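Local coordinates for putative sugar binding protein (Bacteroides vulgatus ATCC 8482, PDB 3KEZ) that probably binds sugars or other nutrients at the outer membrane as a calcium-containing member of the SusD family, at residues Y68-T73 with T426-Y431; E172-L177 with S203-Y208; N179-L184 with A197-L202; G406-R411 with E430-F435. One frame throughout, in Å; residues are numbered along the deposited sequence. Where two conformers were deposited one is given.

Contact 1. Residues Y68-T73 with T426-Y431; sequences YRFNFT and TAYMEY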
# COMPACT_ATOMS: atom_id res chain seq x y z
N TYR A 68 -15.19 -0.64 7.22
CA TYR A 68 -15.08 -1.55 8.40
C TYR A 68 -16.31 -2.48 8.53
O TYR A 68 -16.18 -3.68 8.82
CB TYR A 68 -14.87 -0.73 9.69
CG TYR A 68 -15.14 -1.47 10.97
CD1 TYR A 68 -14.32 -2.49 11.38
CD2 TYR A 68 -16.22 -1.13 11.79
CE1 TYR A 68 -14.58 -3.21 12.55
CE2 TYR A 68 -16.48 -1.83 12.97
CZ TYR A 68 -15.67 -2.87 13.33
OH TYR A 68 -15.91 -3.58 14.51
N ARG A 69 -17.50 -1.92 8.33
CA ARG A 69 -18.74 -2.66 8.49
C ARG A 69 -19.15 -3.47 7.25
O ARG A 69 -20.18 -4.18 7.30
CB ARG A 69 -19.89 -1.71 8.89
CG ARG A 69 -19.76 -1.14 10.27
CD ARG A 69 -20.88 -0.20 10.68
NE ARG A 69 -22.20 -0.80 10.48
CZ ARG A 69 -23.22 -0.26 9.82
NH1 ARG A 69 -23.15 0.95 9.28
NH2 ARG A 69 -24.37 -0.94 9.71
N PHE A 70 -18.37 -3.36 6.18
CA PHE A 70 -18.73 -3.89 4.88
C PHE A 70 -20.17 -3.54 4.54
O PHE A 70 -20.98 -4.42 4.23
CB PHE A 70 -18.53 -5.41 4.86
CG PHE A 70 -17.14 -5.80 5.11
CD1 PHE A 70 -16.21 -5.78 4.07
CD2 PHE A 70 -16.72 -6.17 6.38
CE1 PHE A 70 -14.92 -6.15 4.30
CE2 PHE A 70 -15.43 -6.52 6.62
CZ PHE A 70 -14.52 -6.53 5.57
N ASN A 71 -20.47 -2.25 4.59
CA ASN A 71 -21.83 -1.76 4.48
C ASN A 71 -22.17 -1.23 3.10
O ASN A 71 -23.23 -0.63 2.94
CB ASN A 71 -22.04 -0.63 5.51
CG ASN A 71 -23.49 -0.38 5.81
OD1 ASN A 71 -24.25 -1.32 5.97
ND2 ASN A 71 -23.87 0.90 5.91
N PHE A 72 -21.30 -1.38 2.11
CA PHE A 72 -21.62 -0.82 0.78
C PHE A 72 -22.47 -1.75 -0.07
O PHE A 72 -22.41 -3.00 0.07
CB PHE A 72 -20.37 -0.42 -0.02
CG PHE A 72 -19.62 0.78 0.54
CD1 PHE A 72 -20.22 2.02 0.62
CD2 PHE A 72 -18.31 0.65 0.95
CE1 PHE A 72 -19.52 3.12 1.11
CE2 PHE A 72 -17.62 1.74 1.44
CZ PHE A 72 -18.23 2.97 1.52
N THR A 73 -23.26 -1.14 -0.95
CA THR A 73 -24.10 -1.85 -1.91
C THR A 73 -23.70 -1.40 -3.30
O THR A 73 -22.98 -0.42 -3.46
CB THR A 73 -25.62 -1.49 -1.82
OG1 THR A 73 -25.83 -0.18 -2.37
CG2 THR A 73 -26.16 -1.56 -0.40
N THR A 426 -19.95 -4.62 14.28
CA THR A 426 -20.08 -5.07 12.91
C THR A 426 -20.81 -6.43 12.88
O THR A 426 -20.70 -7.23 13.81
CB THR A 426 -18.69 -5.19 12.29
OG1 THR A 426 -18.80 -5.63 10.93
CG2 THR A 426 -17.85 -6.16 13.08
N ALA A 427 -21.54 -6.68 11.80
CA ALA A 427 -22.17 -7.96 11.51
C ALA A 427 -21.14 -8.98 11.06
O ALA A 427 -21.42 -10.18 11.05
CB ALA A 427 -23.19 -7.80 10.42
N TYR A 428 -19.96 -8.52 10.67
CA TYR A 428 -18.97 -9.40 10.01
C TYR A 428 -17.68 -9.58 10.83
O TYR A 428 -16.76 -8.73 10.77
CB TYR A 428 -18.66 -8.87 8.61
CG TYR A 428 -19.87 -8.70 7.71
CD1 TYR A 428 -20.57 -9.80 7.23
CD2 TYR A 428 -20.32 -7.43 7.35
CE1 TYR A 428 -21.67 -9.64 6.41
CE2 TYR A 428 -21.44 -7.27 6.53
CZ TYR A 428 -22.09 -8.39 6.07
OH TYR A 428 -23.15 -8.25 5.24
N MSE A 429 -17.60 -10.69 11.56
CA MSE A 429 -16.50 -10.96 12.48
C MSE A 429 -15.46 -11.97 11.94
O MSE A 429 -14.30 -11.91 12.32
CB MSE A 429 -17.04 -11.36 13.84
CG MSE A 429 -17.92 -10.27 14.51
SE MSE A 429 -16.87 -8.80 15.14
CE MSE A 429 -15.91 -9.68 16.59
N GLU A 430 -15.84 -12.85 11.03
CA GLU A 430 -14.92 -13.82 10.48
C GLU A 430 -15.23 -13.93 9.01
O GLU A 430 -16.38 -14.05 8.66
CB GLU A 430 -15.05 -15.20 11.16
CG GLU A 430 -14.91 -15.18 12.70
CD GLU A 430 -14.57 -16.55 13.34
OE1 GLU A 430 -14.84 -17.61 12.74
OE2 GLU A 430 -14.06 -16.55 14.48
N TYR A 431 -14.21 -13.88 8.16
CA TYR A 431 -14.43 -14.00 6.70
C TYR A 431 -13.10 -14.32 5.97
O TYR A 431 -12.01 -14.02 6.46
CB TYR A 431 -15.07 -12.71 6.14
CG TYR A 431 -14.46 -11.44 6.72
CD1 TYR A 431 -14.98 -10.86 7.88
CD2 TYR A 431 -13.36 -10.83 6.11
CE1 TYR A 431 -14.41 -9.69 8.44
CE2 TYR A 431 -12.78 -9.69 6.64
CZ TYR A 431 -13.31 -9.12 7.83
OH TYR A 431 -12.75 -7.96 8.39
O HOH W 1 -21.22 -4.68 9.59
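Phe-70 reaches across to two tyrosines of 426-431, the root meeting one and the far end the other. CB rests 3.7 Å from Tyr-428 CD2, and CD2 of the phenylalanine continues along the same tyrosine, near its CB. With CG anti to its own carbonyl carbon (chi1 -61°), the ring then carries CE2 and CZ onto Tyr-431. This is a T-shaped pair, the edge of Phe-70 toward the face of Tyr-431, with centroids 4.9 Å apart and planes at 73°. The three rings make an aromatic cluster, and the Tyr-431 hydroxyl is bonded to Thr-51 O. Tyr-428 also brings the CD2 edge of its ring, nearly in plane, to 3.3 Å from Arg-69 O. That carbonyl receives a bond from a water, which accepts in turn from Ala-427 N. Thr-426 begins an ST turn, its OG1 taking the N-H of Tyr-428 at 3.1 Å and 166°, while CG2 lies 3.5 Å from Tyr-68 OH, itself hydrogen-bonded to His-424 ND1. An alanine at Thr-426 would lack both branches, and Tyr-428 N would probably be left without its turn acceptor and the Tyr-68 hydroxyl end without its methyl neighbour. Phe-70, at positive phi, ends helix 65-68 in a Schellman motif; the contact sets this helix end against the loop leading into strand 430-431, with Arg-411 packed beside both and strand 55-57 against Tyr-68.

Contact 2. Residues E172-L177 with S203-Y208; sequences EIISDL and SRVYLY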
# COMPACT_ATOMS: atom_id res chain seq x y z
N GLU A 172 0.23 -7.96 -16.65
CA GLU A 172 0.50 -6.54 -16.97
C GLU A 172 1.21 -5.82 -15.84
O GLU A 172 2.16 -5.05 -16.09
CB GLU A 172 -0.80 -5.80 -17.32
CG GLU A 172 -1.49 -6.21 -18.59
CD GLU A 172 -0.53 -6.37 -19.79
OE1 GLU A 172 0.30 -5.47 -20.04
OE2 GLU A 172 -0.59 -7.42 -20.44
N ILE A 173 0.78 -6.09 -14.60
CA ILE A 173 1.35 -5.50 -13.40
C ILE A 173 2.82 -5.87 -13.33
O ILE A 173 3.68 -5.00 -13.21
CB ILE A 173 0.64 -5.94 -12.10
CG1 ILE A 173 -0.80 -5.40 -12.09
CG2 ILE A 173 1.45 -5.44 -10.86
CD1 ILE A 173 -1.84 -6.18 -11.18
N ILE A 174 3.11 -7.16 -13.45
CA ILE A 174 4.49 -7.66 -13.32
C ILE A 174 5.35 -7.16 -14.49
O ILE A 174 6.50 -6.72 -14.30
CB ILE A 174 4.48 -9.22 -13.21
CG1 ILE A 174 3.89 -9.63 -11.84
CG2 ILE A 174 5.88 -9.83 -13.35
CD1 ILE A 174 3.56 -11.16 -11.71
N SER A 175 4.79 -7.18 -15.70
CA SER A 175 5.54 -6.66 -16.84
C SER A 175 5.93 -5.20 -16.66
O SER A 175 7.08 -4.85 -16.91
CB SER A 175 4.77 -6.82 -18.14
OG SER A 175 5.46 -6.20 -19.18
N ASP A 176 4.98 -4.35 -16.25
CA ASP A 176 5.28 -2.93 -16.04
C ASP A 176 6.33 -2.75 -14.96
O ASP A 176 7.34 -2.08 -15.16
CB ASP A 176 3.99 -2.17 -15.63
CG ASP A 176 3.04 -1.92 -16.80
OD1 ASP A 176 3.42 -2.21 -17.97
OD2 ASP A 176 1.91 -1.39 -16.54
N LEU A 177 6.12 -3.40 -13.82
CA LEU A 177 7.04 -3.22 -12.69
C LEU A 177 8.42 -3.76 -12.98
O LEU A 177 9.44 -3.11 -12.67
CB LEU A 177 6.46 -3.77 -11.38
CG LEU A 177 5.46 -2.90 -10.64
CD1 LEU A 177 4.64 -3.71 -9.59
CD2 LEU A 177 6.14 -1.67 -9.97
N SER A 203 8.19 -7.26 -5.48
CA SER A 203 8.30 -8.39 -4.56
C SER A 203 6.99 -8.71 -3.86
O SER A 203 6.65 -9.86 -3.69
CB SER A 203 9.46 -8.21 -3.53
OG SER A 203 9.13 -7.36 -2.44
N ARG A 204 6.26 -7.68 -3.47
CA ARG A 204 4.93 -7.89 -2.90
C ARG A 204 4.01 -8.53 -3.92
O ARG A 204 3.27 -9.49 -3.60
CB ARG A 204 4.34 -6.53 -2.41
CG ARG A 204 3.03 -6.72 -1.60
CD ARG A 204 2.22 -5.46 -1.56
NE ARG A 204 2.96 -4.33 -1.03
CZ ARG A 204 2.55 -3.07 -1.13
NH1 ARG A 204 1.43 -2.78 -1.76
NH2 ARG A 204 3.26 -2.09 -0.63
N VAL A 205 4.03 -8.02 -5.15
CA VAL A 205 3.13 -8.52 -6.17
C VAL A 205 3.44 -10.01 -6.43
O VAL A 205 2.53 -10.82 -6.46
CB VAL A 205 3.21 -7.73 -7.47
CG1 VAL A 205 2.34 -8.41 -8.58
CG2 VAL A 205 2.75 -6.27 -7.25
N TYR A 206 4.72 -10.38 -6.49
CA TYR A 206 5.08 -11.79 -6.60
C TYR A 206 4.58 -12.65 -5.44
O TYR A 206 4.21 -13.83 -5.65
CB TYR A 206 6.60 -11.94 -6.78
CG TYR A 206 7.16 -11.57 -8.17
CD1 TYR A 206 6.63 -12.13 -9.34
CD2 TYR A 206 8.32 -10.82 -8.29
CE1 TYR A 206 7.17 -11.87 -10.57
CE2 TYR A 206 8.91 -10.57 -9.56
CZ TYR A 206 8.32 -11.11 -10.67
OH TYR A 206 8.83 -10.90 -11.88
N LEU A 207 4.60 -12.12 -4.21
CA LEU A 207 4.08 -12.91 -3.06
C LEU A 207 2.61 -13.18 -3.26
O LEU A 207 2.13 -14.32 -3.07
CB LEU A 207 4.28 -12.17 -1.72
CG LEU A 207 5.70 -11.98 -1.22
CD1 LEU A 207 5.76 -11.07 0.00
CD2 LEU A 207 6.26 -13.36 -0.95
N TYR A 208 1.87 -12.15 -3.64
CA TYR A 208 0.39 -12.33 -3.86
C TYR A 208 0.07 -13.36 -4.92
O TYR A 208 -0.95 -14.04 -4.84
CB TYR A 208 -0.28 -11.03 -4.33
CG TYR A 208 -0.63 -10.01 -3.28
CD1 TYR A 208 0.31 -9.55 -2.39
CD2 TYR A 208 -1.90 -9.47 -3.20
CE1 TYR A 208 0.01 -8.61 -1.46
CE2 TYR A 208 -2.21 -8.51 -2.25
CZ TYR A 208 -1.25 -8.06 -1.40
OH TYR A 208 -1.53 -7.07 -0.47
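The ring of Tyr-206 is the one flat group in this contact, and Ile-174 approaches it obliquely. Ile-174 CG2 comes to 3.5 Å from the hydroxyl OH of Tyr-206 and 3.7 Å from its CE1, while Ile-174 CD1 touches CE1 and CD1 farther back along the same side of the ring. Two branches of one isoleucine thus follow the ring from its hydroxyl toward its root. The Ile-174 side chain has CG2 anti to the backbone N and CG1 beside that N (chi1 -70°), which splits it between two partners: CG1 turns to Val-205 CG1 at 3.8 Å. Val-205 projects among three side chains of 172-177. Its CG1 also meets Ile-173 CG2 at 3.8 Å, and its CG2 lies 3.9 Å from Leu-177 CD1 and similarly close to Ile-173 CG2. The joint between the segments is built from carbon contacts, apart from the tyrosine hydroxyl, and is mostly buried. The axes of 172-177 and 203-208 pass 10.4 Å apart with their directions at 156°; their parent helices 166-183 and 195-209 form an antiparallel pair, consistent with the TPR-like helical hairpins of the SusD fold.

Contact 3. Residues N179-L184 with A197-L202; sequences NSTELL and AAMTLL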
# COMPACT_ATOMS: atom_id res chain seq x y z
N ASN A 179 9.93 -4.11 -15.84
CA ASN A 179 10.52 -3.17 -16.77
C ASN A 179 10.93 -1.87 -16.11
O ASN A 179 11.99 -1.34 -16.42
CB ASN A 179 9.54 -2.90 -17.90
CG ASN A 179 9.52 -4.02 -18.91
OD1 ASN A 179 10.57 -4.46 -19.36
ND2 ASN A 179 8.33 -4.49 -19.26
N SER A 180 10.12 -1.38 -15.17
CA SER A 180 10.47 -0.17 -14.43
C SER A 180 11.75 -0.36 -13.62
O SER A 180 12.52 0.58 -13.47
CB SER A 180 9.33 0.28 -13.50
OG SER A 180 9.27 -0.49 -12.27
N THR A 181 12.01 -1.58 -13.13
CA THR A 181 13.22 -1.83 -12.28
C THR A 181 14.51 -1.77 -13.10
O THR A 181 15.58 -1.63 -12.55
CB THR A 181 13.20 -3.18 -11.57
OG1 THR A 181 13.19 -4.23 -12.54
CG2 THR A 181 12.00 -3.32 -10.62
N GLU A 182 14.37 -1.90 -14.42
CA GLU A 182 15.47 -1.84 -15.32
C GLU A 182 15.70 -0.43 -15.87
O GLU A 182 16.73 -0.19 -16.51
CB GLU A 182 15.20 -2.79 -16.47
CG GLU A 182 15.13 -4.27 -16.10
CD GLU A 182 14.34 -5.12 -17.12
OE1 GLU A 182 13.97 -4.60 -18.20
OE2 GLU A 182 14.08 -6.31 -16.85
N LEU A 183 14.73 0.46 -15.68
CA LEU A 183 14.75 1.80 -16.24
C LEU A 183 14.93 2.91 -15.20
O LEU A 183 15.62 3.90 -15.45
CB LEU A 183 13.47 2.01 -17.05
CG LEU A 183 13.32 1.27 -18.37
CD1 LEU A 183 11.96 1.53 -18.95
CD2 LEU A 183 14.40 1.64 -19.35
N LEU A 184 14.30 2.75 -14.04
CA LEU A 184 14.35 3.71 -12.97
C LEU A 184 15.74 3.90 -12.41
O LEU A 184 16.52 2.95 -12.27
CB LEU A 184 13.45 3.26 -11.82
CG LEU A 184 11.95 3.39 -11.98
CD1 LEU A 184 11.22 2.40 -11.07
CD2 LEU A 184 11.55 4.82 -11.68
N ALA A 197 12.04 1.28 -4.52
CA ALA A 197 10.58 1.27 -4.29
C ALA A 197 9.89 0.31 -5.26
O ALA A 197 9.13 -0.56 -4.83
CB ALA A 197 9.97 2.71 -4.46
N ALA A 198 10.18 0.44 -6.54
CA ALA A 198 9.52 -0.46 -7.54
C ALA A 198 9.87 -1.94 -7.32
O ALA A 198 9.00 -2.79 -7.42
CB ALA A 198 9.82 -0.04 -8.99
N MSE A 199 11.12 -2.25 -6.97
CA MSE A 199 11.51 -3.64 -6.68
C MSE A 199 10.77 -4.18 -5.44
O MSE A 199 10.36 -5.33 -5.40
CB MSE A 199 13.00 -3.77 -6.48
CG MSE A 199 13.82 -3.65 -7.67
SE MSE A 199 15.66 -4.17 -7.26
CE MSE A 199 16.41 -4.00 -9.06
N THR A 200 10.61 -3.34 -4.43
CA THR A 200 9.90 -3.75 -3.22
C THR A 200 8.44 -4.04 -3.54
O THR A 200 7.94 -5.09 -3.16
CB THR A 200 10.01 -2.69 -2.11
OG1 THR A 200 11.38 -2.51 -1.79
CG2 THR A 200 9.27 -3.10 -0.87
N LEU A 201 7.79 -3.17 -4.30
CA LEU A 201 6.36 -3.39 -4.69
C LEU A 201 6.30 -4.67 -5.52
O LEU A 201 5.46 -5.52 -5.27
CB LEU A 201 5.78 -2.23 -5.47
CG LEU A 201 4.32 -2.29 -5.93
CD1 LEU A 201 3.41 -2.71 -4.75
CD2 LEU A 201 3.86 -0.95 -6.54
N LEU A 202 7.24 -4.82 -6.46
CA LEU A 202 7.20 -5.99 -7.34
C LEU A 202 7.34 -7.28 -6.51
O LEU A 202 6.64 -8.25 -6.78
CB LEU A 202 8.27 -5.91 -8.44
CG LEU A 202 8.35 -7.14 -9.36
CD1 LEU A 202 6.96 -7.57 -9.87
CD2 LEU A 202 9.31 -6.87 -10.51
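Ser-180 meets Ala-198 across the helix pair, and its carbonyl O is gripped by two backbone donors, Leu-184 N at 2.9 Å and Leu-183 N at 3.1 Å. Leu-184, one of the two donors, faces 197-202. The Ser-180 hydroxyl sits between its backbone N and carbonyl carbon (chi1 79°), a position from which OG bonds back to Leu-177 O while standing 3.4 Å from Ala-198 CB. That same methyl receives Leu-184 CD1 at 3.5 Å, a tight carbon pair, so the small alanine is met by a hydroxyl and a leucine methyl together. Next along the helix, Thr-181 divides its branches: OG1 turns back to Lys-178 O, and CG2, anti to the carbonyl carbon, is sent across to Met-199. CG2 presses on CG of this selenomethionine at 3.5 Å, also a close approach, and the two side chains cross at about a right angle. Farther out on Met-199, its CE lies near Thr-181 CB. Leu-202 CD2 only grazes the threonine methyl. The axes of 179-183 and 197-202 come within 9.0 Å of each other, antiparallel at 160°. Around the pair, helix 109-134 packs on Ser-180 and Leu-184, helix 212-229 meets Met-199 and Leu-202, and strand 255-259 lies against Ala-197.

Contact 4. Residues G406-R411 with E430-F435; sequences GMTVKR and EYDWNF. With EDO (1,2-ethanediol), chain I.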
# COMPACT_ATOMS: atom_id res chain seq x y z
N GLY A 406 -5.21 -17.38 1.78
CA GLY A 406 -6.29 -18.31 2.09
C GLY A 406 -6.56 -18.48 3.58
O GLY A 406 -7.08 -19.52 4.03
N MSE A 407 -6.24 -17.44 4.33
CA MSE A 407 -6.51 -17.43 5.72
C MSE A 407 -7.82 -16.70 5.99
O MSE A 407 -8.31 -15.96 5.14
CB MSE A 407 -5.34 -16.83 6.48
CG MSE A 407 -4.08 -17.66 6.38
SE MSE A 407 -2.59 -16.66 7.06
CE MSE A 407 -1.24 -17.96 6.97
N THR A 408 -8.40 -16.94 7.16
CA THR A 408 -9.66 -16.31 7.56
C THR A 408 -9.34 -15.09 8.44
O THR A 408 -8.65 -15.21 9.44
CB THR A 408 -10.54 -17.30 8.35
OG1 THR A 408 -10.69 -18.51 7.58
CG2 THR A 408 -11.94 -16.72 8.68
N VAL A 409 -9.85 -13.91 8.05
CA VAL A 409 -9.83 -12.74 8.94
C VAL A 409 -10.79 -13.01 10.12
O VAL A 409 -11.98 -13.32 9.92
CB VAL A 409 -10.20 -11.45 8.20
CG1 VAL A 409 -10.34 -10.25 9.18
CG2 VAL A 409 -9.18 -11.15 7.00
N LYS A 410 -10.27 -12.94 11.33
CA LYS A 410 -11.10 -13.20 12.52
C LYS A 410 -10.98 -12.01 13.49
O LYS A 410 -9.97 -11.85 14.14
CB LYS A 410 -10.65 -14.51 13.20
CG LYS A 410 -11.09 -15.74 12.39
CD LYS A 410 -10.63 -17.06 12.97
CE LYS A 410 -11.05 -18.25 12.12
NZ LYS A 410 -10.77 -19.54 12.81
N ARG A 411 -11.98 -11.14 13.49
CA ARG A 411 -12.11 -10.07 14.48
C ARG A 411 -12.48 -10.69 15.83
O ARG A 411 -13.37 -11.53 15.89
CB ARG A 411 -13.18 -9.07 14.03
CG ARG A 411 -12.75 -8.29 12.80
CD ARG A 411 -13.89 -7.61 12.15
NE ARG A 411 -13.42 -6.69 11.12
CZ ARG A 411 -14.21 -5.99 10.31
NH1 ARG A 411 -15.55 -6.11 10.36
NH2 ARG A 411 -13.65 -5.16 9.47
N GLU A 430 -15.84 -12.85 11.03
CA GLU A 430 -14.92 -13.82 10.48
C GLU A 430 -15.23 -13.93 9.01
O GLU A 430 -16.38 -14.05 8.66
CB GLU A 430 -15.05 -15.20 11.16
CG GLU A 430 -14.91 -15.18 12.70
CD GLU A 430 -14.57 -16.55 13.34
OE1 GLU A 430 -14.84 -17.61 12.74
OE2 GLU A 430 -14.06 -16.55 14.48
N TYR A 431 -14.21 -13.88 8.16
CA TYR A 431 -14.43 -14.00 6.70
C TYR A 431 -13.10 -14.32 5.97
O TYR A 431 -12.01 -14.02 6.46
CB TYR A 431 -15.07 -12.71 6.14
CG TYR A 431 -14.46 -11.44 6.72
CD1 TYR A 431 -14.98 -10.86 7.88
CD2 TYR A 431 -13.36 -10.83 6.11
CE1 TYR A 431 -14.41 -9.69 8.44
CE2 TYR A 431 -12.78 -9.69 6.64
CZ TYR A 431 -13.31 -9.12 7.83
OH TYR A 431 -12.75 -7.96 8.39
N ASP A 432 -13.24 -14.91 4.80
CA ASP A 432 -12.13 -15.38 4.01
C ASP A 432 -12.39 -14.96 2.57
O ASP A 432 -13.27 -14.18 2.34
CB ASP A 432 -11.98 -16.89 4.15
CG ASP A 432 -13.23 -17.66 3.77
OD1 ASP A 432 -14.06 -17.22 2.91
OD2 ASP A 432 -13.40 -18.75 4.35
N TRP A 433 -11.64 -15.51 1.61
CA TRP A 433 -11.78 -15.11 0.21
C TRP A 433 -13.09 -15.54 -0.47
O TRP A 433 -13.29 -15.25 -1.65
CB TRP A 433 -10.54 -15.51 -0.60
CG TRP A 433 -10.24 -17.01 -0.69
CD1 TRP A 433 -11.12 -18.06 -0.59
CD2 TRP A 433 -8.97 -17.59 -0.97
NE1 TRP A 433 -10.46 -19.26 -0.76
CE2 TRP A 433 -9.13 -18.99 -0.98
CE3 TRP A 433 -7.69 -17.05 -1.17
CZ2 TRP A 433 -8.07 -19.84 -1.21
CZ3 TRP A 433 -6.65 -17.90 -1.42
CH2 TRP A 433 -6.83 -19.28 -1.43
N ASN A 434 -13.98 -16.18 0.29
CA ASN A 434 -15.31 -16.49 -0.21
C ASN A 434 -16.29 -15.40 0.14
O ASN A 434 -17.41 -15.45 -0.31
CB ASN A 434 -15.80 -17.84 0.29
CG ASN A 434 -14.93 -18.98 -0.20
OD1 ASN A 434 -14.83 -19.19 -1.40
ND2 ASN A 434 -14.26 -19.69 0.72
N PHE A 435 -15.90 -14.43 0.98
CA PHE A 435 -16.83 -13.38 1.41
C PHE A 435 -16.90 -12.34 0.28
O PHE A 435 -15.88 -11.77 -0.10
CB PHE A 435 -16.31 -12.76 2.70
CG PHE A 435 -17.11 -11.61 3.23
CD1 PHE A 435 -18.49 -11.63 3.24
CD2 PHE A 435 -16.44 -10.53 3.80
CE1 PHE A 435 -19.21 -10.56 3.79
CE2 PHE A 435 -17.14 -9.47 4.35
CZ PHE A 435 -18.52 -9.49 4.36
C1 EDO I . -15.77 -21.06 3.31
O1 EDO I . -15.75 -19.66 3.60
C2 EDO I . -16.01 -21.80 4.61
O2 EDO I . -17.35 -21.56 5.01
O HOH W 2 -8.73 -16.17 2.53
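Val-409 and Tyr-431 form an antiparallel hydrogen-bonded pair, the core of a two-stranded ribbon. Val-409 N gives to Tyr-431 O at 2.7 Å, and Tyr-431 N returns to Val-409 O at 2.9 Å. The next pair, Lys-410 with Glu-430, is non-hydrogen-bonded, and there Glu-430 CA points its hydrogen at Val-409 O. A water adds a bridge, donating to Met-407 O and weakly accepting from Trp-433 N. Among apolar contacts, Val-409 CG1, set anti to the main-chain N (chi1 173°), touches Tyr-431 CZ at 3.5 Å, and Gly-406 CA sits over the six-membered ring of Trp-433, 3.7 Å from its centroid, a CH-pi contact. Positive phi and the close indole both suit glycine there. Of the charged groups, Arg-411 sets one guanidinium face over Tyr-431 OH, with planes 86° apart; NE bonds to Gly-52 O and NH1 to Tyr-68 O. A leucine in place of Tyr-431 would probably leave Thr-51 O without its hydroxyl partner and that guanidinium face without the phenol end. Lys-410 passes its extended chain across the Glu-430 carboxylate at a slant, CG 3.7 Å from CD, but NZ remains 4.5 Å from OE1, beyond a salt bridge. Asp-432 OD1 takes Asn-434 N at 2.8 Å in an Asx turn, and its OD2 accepts from O1 of an ethanediol, probably from the crystallisation liquor. Backbone bonds thus fix the register, while the charge attraction at the exposed Lys-410–Glu-430 pair is likely to be modest.

Overall arrangement
From the N terminus, the chain first leaves helix 65-68 at 68-73, whose partner comes only at 426-431; contact 1 therefore closes a long loop and joins the early part of the chain to its C-terminal region. Within that loop, helices 166-183 and 195-209 fold back on each other, contact 3 nearer their connection and contact 2 farther along, so that 3 nests in 2 and both nest in 1. Contacts 2 and 3 touch through Leu-177 and form one continuous interface. Contact 4 follows in series, closing a short excursion from 406-411 to 430-435. It shares strand 430-431 with contact 1, and Arg-411 binds the two together; nearest atoms of contacts 2 and 4 are about 8 Å apart.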